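Local coordinates for GCN5-related N-acetyltransferase (Kribbella flavida, PDB 4MY0), which binds acetyl coenzyme A and probably transfers its acetyl group to amine substrates, perhaps including aminoglycosides, at residues 44-49 and 68-73; 141-146 and 269-274; 161-166 and 204-209; 294-299 and 379-384. All blocks are in the same frame, centred on the assembly; numbering follows the deposited sequence.

Interaction 1: 44-49 and 68-73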
loop_
_atom_site.group_PDB
_atom_site.type_symbol
_atom_site.label_atom_id
_atom_site.label_comp_id
_atom_site.label_asym_id
_atom_site.label_seq_id
_atom_site.Cartn_x
_atom_site.Cartn_y
_atom_site.Cartn_z
ATOM N N ALA C 44 24.447 29.380 -3.986
ATOM C CA ALA C 44 24.091 30.224 -5.132
ATOM C C ALA C 44 25.117 31.350 -5.367
ATOM O O ALA C 44 25.425 31.691 -6.508
ATOM C CB ALA C 44 22.686 30.797 -4.948
ATOM N N VAL C 45 25.634 31.919 -4.282
ATOM C CA VAL C 45 26.604 33.021 -4.362
ATOM C C VAL C 45 27.846 32.650 -5.192
ATOM O O VAL C 45 28.293 33.440 -6.033
ATOM C CB VAL C 45 26.994 33.531 -2.956
ATOM C CG1 VAL C 45 28.218 34.439 -3.013
ATOM C CG2 VAL C 45 25.821 34.269 -2.320
ATOM N N GLU C 46 28.373 31.447 -4.957
ATOM C CA GLU C 46 29.472 30.885 -5.740
ATOM C C GLU C 46 29.159 30.982 -7.238
ATOM O O GLU C 46 29.971 31.483 -8.019
ATOM C CB GLU C 46 29.722 29.427 -5.311
ATOM C CG GLU C 46 30.351 28.504 -6.374
ATOM C CD GLU C 46 29.669 27.119 -6.475
ATOM O OE1 GLU C 46 29.949 26.381 -7.456
ATOM O OE2 GLU C 46 28.857 26.774 -5.581
ATOM N N PHE C 47 27.972 30.523 -7.628
ATOM C CA PHE C 47 27.546 30.580 -9.022
ATOM C C PHE C 47 27.480 32.020 -9.538
ATOM O O PHE C 47 27.892 32.301 -10.668
ATOM C CB PHE C 47 26.172 29.929 -9.180
ATOM C CG PHE C 47 26.186 28.421 -9.080
ATOM C CD1 PHE C 47 26.353 27.636 -10.216
ATOM C CD2 PHE C 47 26.003 27.789 -7.854
ATOM C CE1 PHE C 47 26.349 26.232 -10.129
ATOM C CE2 PHE C 47 26.003 26.395 -7.759
ATOM C CZ PHE C 47 26.171 25.616 -8.900
ATOM N N VAL C 48 26.948 32.920 -8.712
ATOM C CA VAL C 48 26.798 34.329 -9.081
ATOM C C VAL C 48 28.160 34.955 -9.377
ATOM O O VAL C 48 28.342 35.652 -10.380
ATOM C CB VAL C 48 26.073 35.124 -7.962
ATOM C CG1 VAL C 48 26.413 36.614 -8.012
ATOM C CG2 VAL C 48 24.563 34.905 -8.040
ATOM N N HIS C 49 29.123 34.675 -8.512
ATOM C CA HIS C 49 30.425 35.305 -8.631
ATOM C C HIS C 49 31.272 34.755 -9.777
ATOM O O HIS C 49 32.182 35.431 -10.241
ATOM C CB HIS C 49 31.170 35.257 -7.295
ATOM C CG HIS C 49 30.578 36.156 -6.254
ATOM N ND1 HIS C 49 29.943 37.340 -6.571
ATOM C CD2 HIS C 49 30.509 36.042 -4.908
ATOM C CE1 HIS C 49 29.516 37.919 -5.464
ATOM N NE2 HIS C 49 29.846 37.152 -4.441
ATOM N N ILE C 68 24.791 26.998 -13.874
ATOM C CA ILE C 68 25.720 26.126 -14.564
ATOM C C ILE C 68 26.782 25.596 -13.604
ATOM O O ILE C 68 27.589 26.368 -13.101
ATOM C CB ILE C 68 26.432 26.916 -15.678
ATOM C CG1 ILE C 68 25.407 27.536 -16.622
ATOM C CG2 ILE C 68 27.405 26.027 -16.465
ATOM C CD1 ILE C 68 26.038 28.422 -17.667
ATOM N N TRP C 69 26.790 24.284 -13.361
ATOM C CA TRP C 69 27.889 23.667 -12.613
ATOM C C TRP C 69 29.121 23.570 -13.496
ATOM O O TRP C 69 29.016 23.165 -14.666
ATOM C CB TRP C 69 27.519 22.247 -12.169
ATOM C CG TRP C 69 26.570 22.162 -11.021
ATOM C CD1 TRP C 69 25.224 21.943 -11.084
ATOM C CD2 TRP C 69 26.898 22.259 -9.631
ATOM N NE1 TRP C 69 24.693 21.917 -9.818
ATOM C CE2 TRP C 69 25.701 22.105 -8.908
ATOM C CE3 TRP C 69 28.089 22.468 -8.929
ATOM C CZ2 TRP C 69 25.661 22.152 -7.512
ATOM C CZ3 TRP C 69 28.051 22.520 -7.550
ATOM C CH2 TRP C 69 26.850 22.357 -6.854
ATOM N N ASP C 70 30.283 23.916 -12.943
ATOM C CA ASP C 70 31.558 23.756 -13.641
ATOM C C ASP C 70 32.102 22.344 -13.418
ATOM O O ASP C 70 33.011 22.132 -12.612
ATOM C CB ASP C 70 32.573 24.805 -13.160
ATOM C CG ASP C 70 32.700 24.844 -11.644
ATOM O OD1 ASP C 70 31.703 24.530 -10.951
ATOM O OD2 ASP C 70 33.800 25.183 -11.149
ATOM N N PHE C 71 31.531 21.369 -14.119
ATOM C CA PHE C 71 31.943 19.975 -13.947
ATOM C C PHE C 71 33.051 19.618 -14.914
ATOM O O PHE C 71 33.380 20.396 -15.804
ATOM C CB PHE C 71 30.789 19.033 -14.277
ATOM C CG PHE C 71 29.697 18.989 -13.246
ATOM C CD1 PHE C 71 29.990 18.949 -11.890
ATOM C CD2 PHE C 71 28.366 18.943 -13.650
ATOM C CE1 PHE C 71 28.964 18.880 -10.944
ATOM C CE2 PHE C 71 27.332 18.872 -12.718
ATOM C CZ PHE C 71 27.634 18.850 -11.359
ATOM N N GLN C 72 33.609 18.421 -14.738
ATOM C CA GLN C 72 34.240 17.705 -15.837
ATOM C C GLN C 72 33.450 16.412 -15.952
ATOM O O GLN C 72 32.747 16.026 -15.006
ATOM C CB GLN C 72 35.725 17.427 -15.572
ATOM C CG GLN C 72 36.530 18.673 -15.216
ATOM C CD GLN C 72 37.998 18.527 -15.530
ATOM O OE1 GLN C 72 38.385 18.437 -16.695
ATOM N NE2 GLN C 72 38.832 18.509 -14.497
ATOM N N GLN C 73 33.529 15.748 -17.102
ATOM C CA GLN C 73 32.808 14.488 -17.273
ATOM C C GLN C 73 33.714 13.482 -17.958
ATOM O O GLN C 73 34.412 13.804 -18.925
ATOM C CB GLN C 73 31.503 14.676 -18.052
ATOM C CG GLN C 73 30.544 13.486 -17.915
ATOM C CD GLN C 73 29.284 13.652 -18.737
ATOM O OE1 GLN C 73 29.290 14.326 -19.765
ATOM N NE2 GLN C 73 28.194 13.041 -18.284
#
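Phe47 drives its ring end-on into the indole of Trp69, an edge-to-face aromatic contact that fixes the last turn of helix 34-49 against strand 61-75 in the amino-terminal acetyltransferase domain. Helix and strand run nearly perpendicular here, their local axes 82° apart and no closer than 9.6 Å, and the Phe47 ring spans much of that space. Its CG lies anti to the carbonyl carbon (chi1 -73°), which sends the ring out from the helix toward the strand. CZ then stands over the centre of the indole, 3.5 Å from Trp69 CD2, and the two ring planes are 81° apart. Phe71, two residues along the same strand, touches the opposite face of the indole with its own CZ, so Trp69 is held between two phenylalanines. The flank of the Phe47 ring is used as well: CE1 comes within 3.2 Å of Ile68 O, near the ring plane, and that carbonyl also accepts a hydrogen bond from Arg52 NE. Beside this apolar pair sit two like charges, Glu46 OE1 and Asp70 OD1, 4.3 Å apart. Arg52 NH2 makes a salt bridge to each, which probably offsets their repulsion and ties helix to strand a second time. The end of the Ile68 side chain packs on helix 99-113. The Trp69 side chain lies about 12 Å from a bound coenzyme A derivative. The arrangement is that of the GNAT fold, in which the second helix after the first strand packs across the antiparallel strands that follow it.

Interaction 2: 141-146 and 269-274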
loop_
_atom_site.group_PDB
_atom_site.type_symbol
_atom_site.label_atom_id
_atom_site.label_comp_id
_atom_site.label_asym_id
_atom_site.label_seq_id
_atom_site.Cartn_x
_atom_site.Cartn_y
_atom_site.Cartn_z
ATOM N N TYR C 141 21.759 4.369 -12.264
ATOM C CA TYR C 141 21.086 3.150 -11.813
ATOM C C TYR C 141 21.141 3.047 -10.302
ATOM O O TYR C 141 22.186 3.318 -9.702
ATOM C CB TYR C 141 21.792 1.903 -12.363
ATOM C CG TYR C 141 21.856 1.771 -13.865
ATOM C CD1 TYR C 141 20.882 1.070 -14.569
ATOM C CD2 TYR C 141 22.923 2.302 -14.574
ATOM C CE1 TYR C 141 20.960 0.927 -15.949
ATOM C CE2 TYR C 141 23.009 2.168 -15.951
ATOM C CZ TYR C 141 22.030 1.481 -16.632
ATOM O OH TYR C 141 22.127 1.355 -18.002
ATOM N N ARG C 142 20.039 2.622 -9.687
ATOM C CA ARG C 142 20.076 2.268 -8.271
ATOM C C ARG C 142 19.648 0.816 -8.088
ATOM O O ARG C 142 18.560 0.433 -8.507
ATOM C CB ARG C 142 19.204 3.196 -7.394
ATOM C CG ARG C 142 19.590 3.112 -5.883
ATOM C CD ARG C 142 18.520 3.698 -4.945
ATOM N NE ARG C 142 17.294 2.896 -4.928
ATOM C CZ ARG C 142 16.305 3.070 -4.057
ATOM N NH1 ARG C 142 16.404 4.012 -3.133
ATOM N NH2 ARG C 142 15.215 2.311 -4.110
ATOM N N PHE C 143 20.500 0.012 -7.462
ATOM C CA PHE C 143 20.155 -1.380 -7.188
ATOM C C PHE C 143 20.031 -1.616 -5.688
ATOM O O PHE C 143 20.596 -0.860 -4.893
ATOM C CB PHE C 143 21.196 -2.323 -7.806
ATOM C CG PHE C 143 21.199 -2.297 -9.317
ATOM C CD1 PHE C 143 20.187 -2.923 -10.036
ATOM C CD2 PHE C 143 22.195 -1.627 -10.011
ATOM C CE1 PHE C 143 20.175 -2.885 -11.436
ATOM C CE2 PHE C 143 22.194 -1.592 -11.412
ATOM C CZ PHE C 143 21.189 -2.219 -12.117
ATOM N N SER C 144 19.279 -2.642 -5.295
ATOM C CA SER C 144 19.084 -2.904 -3.872
ATOM C C SER C 144 19.539 -4.310 -3.512
ATOM O O SER C 144 19.105 -5.292 -4.126
ATOM C CB SER C 144 17.612 -2.701 -3.484
ATOM O OG SER C 144 17.151 -1.421 -3.892
ATOM N N PHE C 145 20.405 -4.402 -2.506
ATOM C CA PHE C 145 20.934 -5.685 -2.064
ATOM C C PHE C 145 20.510 -5.988 -0.633
ATOM O O PHE C 145 20.073 -5.089 0.104
ATOM C CB PHE C 145 22.466 -5.665 -2.150
ATOM C CG PHE C 145 22.985 -5.306 -3.520
ATOM C CD1 PHE C 145 23.226 -6.291 -4.460
ATOM C CD2 PHE C 145 23.211 -3.976 -3.874
ATOM C CE1 PHE C 145 23.693 -5.967 -5.737
ATOM C CE2 PHE C 145 23.685 -3.635 -5.152
ATOM C CZ PHE C 145 23.918 -4.631 -6.086
ATOM N N GLN C 146 20.638 -7.249 -0.234
ATOM C CA GLN C 146 20.412 -7.620 1.164
ATOM C C GLN C 146 21.682 -7.304 1.949
ATOM O O GLN C 146 22.779 -7.738 1.575
ATOM C CB GLN C 146 20.073 -9.109 1.289
ATOM C CG GLN C 146 19.022 -9.591 0.295
ATOM C CD GLN C 146 18.670 -11.073 0.475
ATOM O OE1 GLN C 146 18.897 -11.659 1.540
ATOM N NE2 GLN C 146 18.115 -11.678 -0.570
ATOM N N HIS C 269 22.957 -13.238 -3.284
ATOM C CA HIS C 269 21.609 -12.925 -3.739
ATOM C C HIS C 269 21.675 -11.770 -4.717
ATOM O O HIS C 269 22.303 -10.748 -4.433
ATOM C CB HIS C 269 20.724 -12.591 -2.541
ATOM C CG HIS C 269 20.649 -13.700 -1.538
ATOM N ND1 HIS C 269 19.695 -14.696 -1.600
ATOM C CD2 HIS C 269 21.421 -13.983 -0.463
ATOM C CE1 HIS C 269 19.879 -15.541 -0.600
ATOM N NE2 HIS C 269 20.924 -15.134 0.101
ATOM N N GLU C 270 21.060 -11.928 -5.883
ATOM C CA GLU C 270 21.185 -10.881 -6.884
ATOM C C GLU C 270 20.332 -9.685 -6.463
ATOM O O GLU C 270 19.440 -9.815 -5.624
ATOM C CB GLU C 270 20.863 -11.383 -8.304
ATOM C CG GLU C 270 19.396 -11.484 -8.666
ATOM C CD GLU C 270 19.182 -11.888 -10.128
ATOM O OE1 GLU C 270 19.094 -10.987 -10.997
ATOM O OE2 GLU C 270 19.093 -13.109 -10.406
ATOM N N ALA C 271 20.648 -8.518 -7.010
ATOM C CA ALA C 271 19.939 -7.289 -6.678
ATOM C C ALA C 271 18.438 -7.484 -6.896
ATOM O O ALA C 271 18.031 -8.312 -7.716
ATOM C CB ALA C 271 20.456 -6.160 -7.534
ATOM N N ASP C 272 17.614 -6.757 -6.143
ATOM C CA ASP C 272 16.161 -6.846 -6.310
ATOM C C ASP C 272 15.834 -6.575 -7.785
ATOM O O ASP C 272 16.510 -5.767 -8.437
ATOM C CB ASP C 272 15.488 -5.806 -5.411
ATOM C CG ASP C 272 13.986 -6.023 -5.250
ATOM O OD1 ASP C 272 13.508 -5.907 -4.098
ATOM O OD2 ASP C 272 13.272 -6.271 -6.255
ATOM N N LYS C 273 14.840 -7.284 -8.322
ATOM C CA LYS C 273 14.380 -7.070 -9.690
ATOM C C LYS C 273 14.015 -5.588 -9.874
ATOM O O LYS C 273 14.300 -4.974 -10.912
ATOM C CB LYS C 273 13.161 -7.980 -9.969
ATOM C CG LYS C 273 12.506 -7.783 -11.335
ATOM C CD LYS C 273 11.495 -8.906 -11.675
ATOM C CE LYS C 273 10.172 -8.748 -10.939
ATOM N NZ LYS C 273 9.181 -9.807 -11.336
ATOM N N GLN C 274 13.390 -5.017 -8.850
ATOM C CA GLN C 274 12.931 -3.633 -8.893
ATOM C C GLN C 274 14.105 -2.688 -8.699
ATOM O O GLN C 274 14.711 -2.654 -7.634
ATOM C CB GLN C 274 11.856 -3.403 -7.826
ATOM C CG GLN C 274 10.645 -4.304 -8.061
ATOM C CD GLN C 274 9.445 -3.931 -7.222
ATOM O OE1 GLN C 274 9.522 -3.064 -6.352
ATOM N NE2 GLN C 274 8.319 -4.587 -7.479
HETATM O O HOH W 1 17.297 -3.295 -7.285
HETATM O O HOH W 2 14.513 -1.848 -4.802
HETATM O O HOH W 3 21.949 -9.138 -2.230
#
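Ala271 tucks its methyl between two phenylalanines of strand 135-146, with CB 3.7 Å from Phe145 CE1 and 3.9 Å from Phe143 CB. Beside it the backbones join: Asp272 N donates to Ser144 O at 2.9 Å, lying in the carbonyl plane with an N-H...O angle of 165°, while Ala271 CA brings a weaker C-H contact to the same oxygen. Replacing Phe145 by an alanine would probably leave a gap beside the Ala271 methyl and take away packing that the ring also gives Val267. Farther along, Gln146 reaches out with its chain extended beyond CG and lays its amide over one face of the His269 imidazole, toward the rim at CG; NE2 is 3.4 Å from His269 CG, and the two planes are 28° apart. The His269 side chain is about 5 Å from a bound acetyl coenzyme A, so the contact borders a cofactor site. Strand 274-284, entered from this loop, pairs antiparallel with 135-146 where the two acetyltransferase domains meet. Waters stand in for direct backbone pairing: one accepts a hydrogen bond from Ser144 N and donates to Asp272 O and Gln274 O, and another links Gln146 N to His269 O. An Asx turn shapes the loop, with Asp272 OD2 accepting from Gln274 N at 2.9 Å. Ser144 OG is held by His254 ND1, and His269 N by Asp149 OD2. Beyond these, Glu270 forms a salt bridge with Arg279 of the second subunit, and Gln274 pairs antiparallel with a strand of that subunit.

Interaction 3: 161-166 and 204-209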
loop_
_atom_site.group_PDB
_atom_site.type_symbol
_atom_site.label_atom_id
_atom_site.label_comp_id
_atom_site.label_asym_id
_atom_site.label_seq_id
_atom_site.Cartn_x
_atom_site.Cartn_y
_atom_site.Cartn_z
ATOM N N ARG C 161 39.903 2.413 7.139
ATOM C CA ARG C 161 39.789 3.396 8.211
ATOM C C ARG C 161 38.726 4.438 7.896
ATOM O O ARG C 161 38.360 4.640 6.736
ATOM C CB ARG C 161 41.136 4.075 8.480
ATOM C CG ARG C 161 41.450 5.176 7.512
ATOM C CD ARG C 161 42.597 6.064 8.020
ATOM N NE ARG C 161 42.667 7.327 7.288
ATOM C CZ ARG C 161 43.385 7.509 6.187
ATOM N NH1 ARG C 161 43.401 8.693 5.585
ATOM N NH2 ARG C 161 44.096 6.508 5.688
ATOM N N ARG C 162 38.222 5.089 8.938
ATOM C CA ARG C 162 37.251 6.151 8.760
ATOM C C ARG C 162 37.898 7.310 8.018
ATOM O O ARG C 162 39.044 7.662 8.288
ATOM C CB ARG C 162 36.719 6.621 10.117
ATOM C CG ARG C 162 35.807 7.839 10.030
ATOM C CD ARG C 162 34.897 7.946 11.251
ATOM N NE ARG C 162 35.647 8.088 12.495
ATOM C CZ ARG C 162 36.272 9.203 12.859
ATOM N NH1 ARG C 162 36.260 10.269 12.062
ATOM N NH2 ARG C 162 36.927 9.249 14.011
ATOM N N ALA C 163 37.174 7.897 7.070
ATOM C CA ALA C 163 37.727 9.011 6.311
ATOM C C ALA C 163 37.012 10.312 6.659
ATOM O O ALA C 163 35.923 10.302 7.253
ATOM C CB ALA C 163 37.636 8.742 4.819
ATOM N N GLY C 164 37.628 11.423 6.267
ATOM C CA GLY C 164 37.019 12.734 6.401
ATOM C C GLY C 164 37.488 13.721 5.345
ATOM O O GLY C 164 38.046 13.336 4.311
ATOM N N ALA C 165 37.274 15.004 5.623
ATOM C CA ALA C 165 37.494 16.071 4.659
ATOM C C ALA C 165 38.880 16.061 4.020
ATOM O O ALA C 165 39.018 16.319 2.815
ATOM C CB ALA C 165 37.241 17.422 5.320
ATOM N N LYS C 166 39.901 15.786 4.828
ATOM C CA LYS C 166 41.284 15.863 4.364
ATOM C C LYS C 166 41.653 14.753 3.378
ATOM O O LYS C 166 42.738 14.767 2.801
ATOM C CB LYS C 166 42.246 15.836 5.551
ATOM C CG LYS C 166 42.074 17.000 6.518
ATOM C CD LYS C 166 41.170 16.626 7.695
ATOM C CE LYS C 166 40.575 17.862 8.380
ATOM N NZ LYS C 166 41.614 18.826 8.845
ATOM N N ASN C 204 27.210 11.700 6.130
ATOM C CA ASN C 204 27.878 10.798 5.203
ATOM C C ASN C 204 28.943 9.991 5.914
ATOM O O ASN C 204 29.725 10.544 6.694
ATOM C CB ASN C 204 28.469 11.591 4.038
ATOM C CG ASN C 204 27.394 12.215 3.181
ATOM O OD1 ASN C 204 26.304 11.645 3.030
ATOM N ND2 ASN C 204 27.669 13.400 2.643
ATOM N N PHE C 205 28.966 8.684 5.655
ATOM C CA PHE C 205 29.908 7.798 6.325
ATOM C C PHE C 205 30.925 7.328 5.287
ATOM O O PHE C 205 30.580 6.565 4.384
ATOM C CB PHE C 205 29.176 6.597 6.946
ATOM C CG PHE C 205 27.946 6.968 7.754
ATOM C CD1 PHE C 205 27.871 8.186 8.435
ATOM C CD2 PHE C 205 26.865 6.094 7.829
ATOM C CE1 PHE C 205 26.732 8.535 9.167
ATOM C CE2 PHE C 205 25.727 6.426 8.563
ATOM C CZ PHE C 205 25.655 7.651 9.227
ATOM N N ALA C 206 32.163 7.808 5.402
ATOM C CA ALA C 206 33.204 7.529 4.408
ATOM C C ALA C 206 34.304 6.657 4.998
ATOM O O ALA C 206 34.761 6.912 6.101
ATOM C CB ALA C 206 33.805 8.841 3.881
ATOM N N TYR C 207 34.732 5.637 4.258
ATOM C CA TYR C 207 35.825 4.759 4.694
ATOM C C TYR C 207 36.830 4.592 3.580
ATOM O O TYR C 207 36.458 4.568 2.405
ATOM C CB TYR C 207 35.286 3.396 5.165
ATOM C CG TYR C 207 34.406 3.595 6.370
ATOM C CD1 TYR C 207 34.958 3.681 7.635
ATOM C CD2 TYR C 207 33.034 3.803 6.230
ATOM C CE1 TYR C 207 34.169 3.928 8.737
ATOM C CE2 TYR C 207 32.235 4.045 7.338
ATOM C CZ TYR C 207 32.815 4.106 8.588
ATOM O OH TYR C 207 32.054 4.344 9.708
ATOM N N LEU C 208 38.102 4.485 3.957
ATOM C CA LEU C 208 39.193 4.481 2.998
ATOM C C LEU C 208 40.120 3.294 3.226
ATOM O O LEU C 208 40.557 3.040 4.353
ATOM C CB LEU C 208 39.988 5.782 3.123
ATOM C CG LEU C 208 41.263 5.893 2.292
ATOM C CD1 LEU C 208 40.911 5.916 0.816
ATOM C CD2 LEU C 208 42.046 7.135 2.681
ATOM N N ALA C 209 40.412 2.562 2.153
ATOM C CA ALA C 209 41.455 1.537 2.185
ATOM C C ALA C 209 42.624 2.028 1.330
ATOM O O ALA C 209 42.546 3.105 0.744
ATOM C CB ALA C 209 40.926 0.225 1.659
HETATM O O HOH W 4 33.283 9.540 7.524
#
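Tyr207 reaches with its ring across the backbone of Arg161 and Arg162. CB is 3.7 Å from Arg161 O; CD1 comes within 3.6 Å of Arg162 CA, and CE1 meets Arg162 CB at 4.0 Å. At the far end, OH hydrogen-bonds Arg27 NH2 of the third subunit. A phenylalanine in its place would probably leave that arginine without its hydroxyl partner and weaken the link between subunits. Strands 161-162 and 205-209 run antiparallel. Arg161 and Leu208 form a hydrogen-bonded pair, N to O both ways, with bonds of about equal length. Ala163 N adds a third bond to Ala206 O, approaching from above the carbonyl plane, 41° out of it. Arg161 and Leu208 also lie side by side: CG of Arg161 sits between its backbone N and carbonyl carbon (chi1 81°), and the extended chain brings one face of the guanidinium over Leu208 CD2, which is 3.6 Å from Arg161 NH1, the atom that also salt-bridges Asp167. On the side of the sheet that carries Arg161 and Leu208, Ala163 CB packs on Leu208 CB and Ala206 CB, with Phe171 of helix 168-182 against it. The pairing is consistent with the first two strands of the second acetyltransferase domain, with helices 168-182 and 192-200 between them. Backbone bonds thus set the strand pairing, leaving the polar side-chain ends to reach beyond it, Tyr207 to another subunit and Arg161 to Asp167.

Interaction 4: 294-299 and 379-384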
loop_
_atom_site.group_PDB
_atom_site.type_symbol
_atom_site.label_atom_id
_atom_site.label_comp_id
_atom_site.label_asym_id
_atom_site.label_seq_id
_atom_site.Cartn_x
_atom_site.Cartn_y
_atom_site.Cartn_z
ATOM N N ARG C 294 37.959 13.616 -25.895
ATOM C CA ARG C 294 37.372 12.307 -25.611
ATOM C C ARG C 294 38.417 11.194 -25.651
ATOM O O ARG C 294 39.368 11.261 -26.425
ATOM C CB ARG C 294 36.268 11.980 -26.628
ATOM C CG ARG C 294 35.331 10.844 -26.175
ATOM C CD ARG C 294 34.340 10.462 -27.256
ATOM N NE ARG C 294 33.173 9.716 -26.756
ATOM C CZ ARG C 294 33.175 8.405 -26.510
ATOM N NH1 ARG C 294 34.285 7.700 -26.697
ATOM N NH2 ARG C 294 32.074 7.788 -26.078
ATOM N N GLY C 295 38.251 10.171 -24.817
ATOM C CA GLY C 295 39.032 8.951 -24.992
ATOM C C GLY C 295 38.303 8.099 -26.016
ATOM O O GLY C 295 37.074 8.149 -26.086
ATOM N N PHE C 296 39.038 7.353 -26.832
ATOM C CA PHE C 296 38.405 6.464 -27.804
ATOM C C PHE C 296 38.859 5.030 -27.576
ATOM O O PHE C 296 39.949 4.804 -27.060
ATOM C CB PHE C 296 38.717 6.904 -29.240
ATOM C CG PHE C 296 37.977 8.140 -29.660
ATOM C CD1 PHE C 296 36.728 8.043 -30.257
ATOM C CD2 PHE C 296 38.513 9.402 -29.435
ATOM C CE1 PHE C 296 36.027 9.180 -30.625
ATOM C CE2 PHE C 296 37.813 10.548 -29.807
ATOM C CZ PHE C 296 36.578 10.435 -30.403
ATOM N N ALA C 297 38.022 4.075 -27.973
ATOM C CA ALA C 297 38.272 2.655 -27.734
ATOM C C ALA C 297 39.636 2.177 -28.235
ATOM O O ALA C 297 40.014 2.444 -29.370
ATOM C CB ALA C 297 37.157 1.813 -28.349
ATOM N N PRO C 298 40.373 1.454 -27.378
ATOM C CA PRO C 298 41.675 0.871 -27.721
ATOM C C PRO C 298 41.579 0.071 -29.014
ATOM O O PRO C 298 40.641 -0.707 -29.177
ATOM C CB PRO C 298 41.952 -0.083 -26.552
ATOM C CG PRO C 298 41.147 0.449 -25.419
ATOM C CD PRO C 298 39.919 1.054 -26.034
ATOM N N GLY C 299 42.517 0.277 -29.929
ATOM C CA GLY C 299 42.539 -0.485 -31.165
ATOM C C GLY C 299 41.576 0.004 -32.233
ATOM O O GLY C 299 41.725 -0.335 -33.409
ATOM N N THR C 379 32.171 1.269 -33.407
ATOM C CA THR C 379 33.311 0.808 -32.605
ATOM C C THR C 379 34.165 1.948 -32.023
ATOM O O THR C 379 34.606 1.872 -30.878
ATOM C CB THR C 379 34.193 -0.194 -33.381
ATOM O OG1 THR C 379 34.621 0.393 -34.614
ATOM C CG2 THR C 379 33.401 -1.454 -33.677
ATOM N N ALA C 380 34.386 2.994 -32.815
ATOM C CA ALA C 380 35.071 4.201 -32.344
ATOM C C ALA C 380 34.482 4.738 -31.035
ATOM O O ALA C 380 35.198 4.936 -30.050
ATOM C CB ALA C 380 35.014 5.283 -33.417
ATOM N N PHE C 381 33.174 4.975 -31.031
ATOM C CA PHE C 381 32.511 5.530 -29.856
ATOM C C PHE C 381 32.068 4.442 -28.885
ATOM O O PHE C 381 31.432 4.721 -27.870
ATOM C CB PHE C 381 31.321 6.398 -30.275
ATOM C CG PHE C 381 31.718 7.678 -30.975
ATOM C CD1 PHE C 381 32.012 8.820 -30.242
ATOM C CD2 PHE C 381 31.803 7.734 -32.364
ATOM C CE1 PHE C 381 32.376 10.007 -30.887
ATOM C CE2 PHE C 381 32.163 8.913 -33.013
ATOM C CZ PHE C 381 32.449 10.052 -32.272
ATOM N N GLY C 382 32.413 3.199 -29.198
ATOM C CA GLY C 382 32.061 2.086 -28.338
ATOM C C GLY C 382 32.812 2.078 -27.019
ATOM O O GLY C 382 33.730 2.870 -26.809
ATOM N N GLY C 383 32.423 1.173 -26.127
ATOM C CA GLY C 383 33.078 1.055 -24.839
ATOM C C GLY C 383 32.027 0.862 -23.773
ATOM O O GLY C 383 30.883 0.533 -24.085
ATOM N N ALA C 384 32.403 1.071 -22.516
ATOM C CA ALA C 384 31.458 0.901 -21.413
ATOM C C ALA C 384 30.287 1.884 -21.521
ATOM O O ALA C 384 30.449 3.021 -21.977
ATOM C CB ALA C 384 32.166 1.047 -20.077
#
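The ring of Phe381 receives the edge of Phe296 on one face, where Phe296 CE1 stands off-centre, 3.8 Å from Phe381 CE1, while Arg294 NE lies at the rim of Phe381 near its plane. Phe296 in turn has Arg294 CD over one face and Ala380 O at its edge, 3.5 Å from Phe296 CD1. The two rings make an edge-to-face pair with centroids 5.4 Å apart and planes at 67°. Arg294 completes the cluster: with CG anti to the backbone N (chi1 -163°) and the chain extended to NE, its methylene portion runs past the phenylalanines. One face of its guanidinium is met by Phe381 CD1, 3.9 Å from Arg294 CZ, the two groups steeply inclined at 75°. Tyr352 then takes the charged end, by a hydrogen bond from NH2 to its carbonyl O and by a cation-pi contact with its ring. Beside this group, Ala297 fits its methyl against the turn that ends helix 371-380, with CB 3.6 Å from Thr379 O and 3.9 Å from Gly382 O. A weak backbone bond from Gly382 N to Thr379 O closes that turn. Both phenylalanines also pack on Ile291 of helix 287-293, and on strand 318-325 through Val324 and Leu322. At the outer end, Thr379 touches Pro298 of the second subunit. This is an aromatic cluster with a buried arginine laid across it, in the sterol carrier protein domain, where the loop after helix 287-293 and the end of helix 371-380 meet beside strand 318-325.

Interaction 3 is the most buried of the four, though its Arg161 is exposed; the others are partly buried. Interactions 1 and 4 rest on edge-to-face rings, a Phe-Trp pair in interaction 1 and a Phe-Phe pair in interaction 4, with an arginine handling the polar atoms nearby and no direct hydrogen bond between their segments. Interaction 3 pairs two strands by three backbone bonds; interaction 2 sets a loop on a strand end by one bond and several waters, and water also bridges interaction 3. Interaction 1 lies in the first acetyltransferase domain, interaction 3 in the second, interaction 2 where a loop of the second meets strand 135-146, and interaction 4 in the carboxy-terminal domain. Interactions 2 and 4 reach the second subunit, interaction 3 the third.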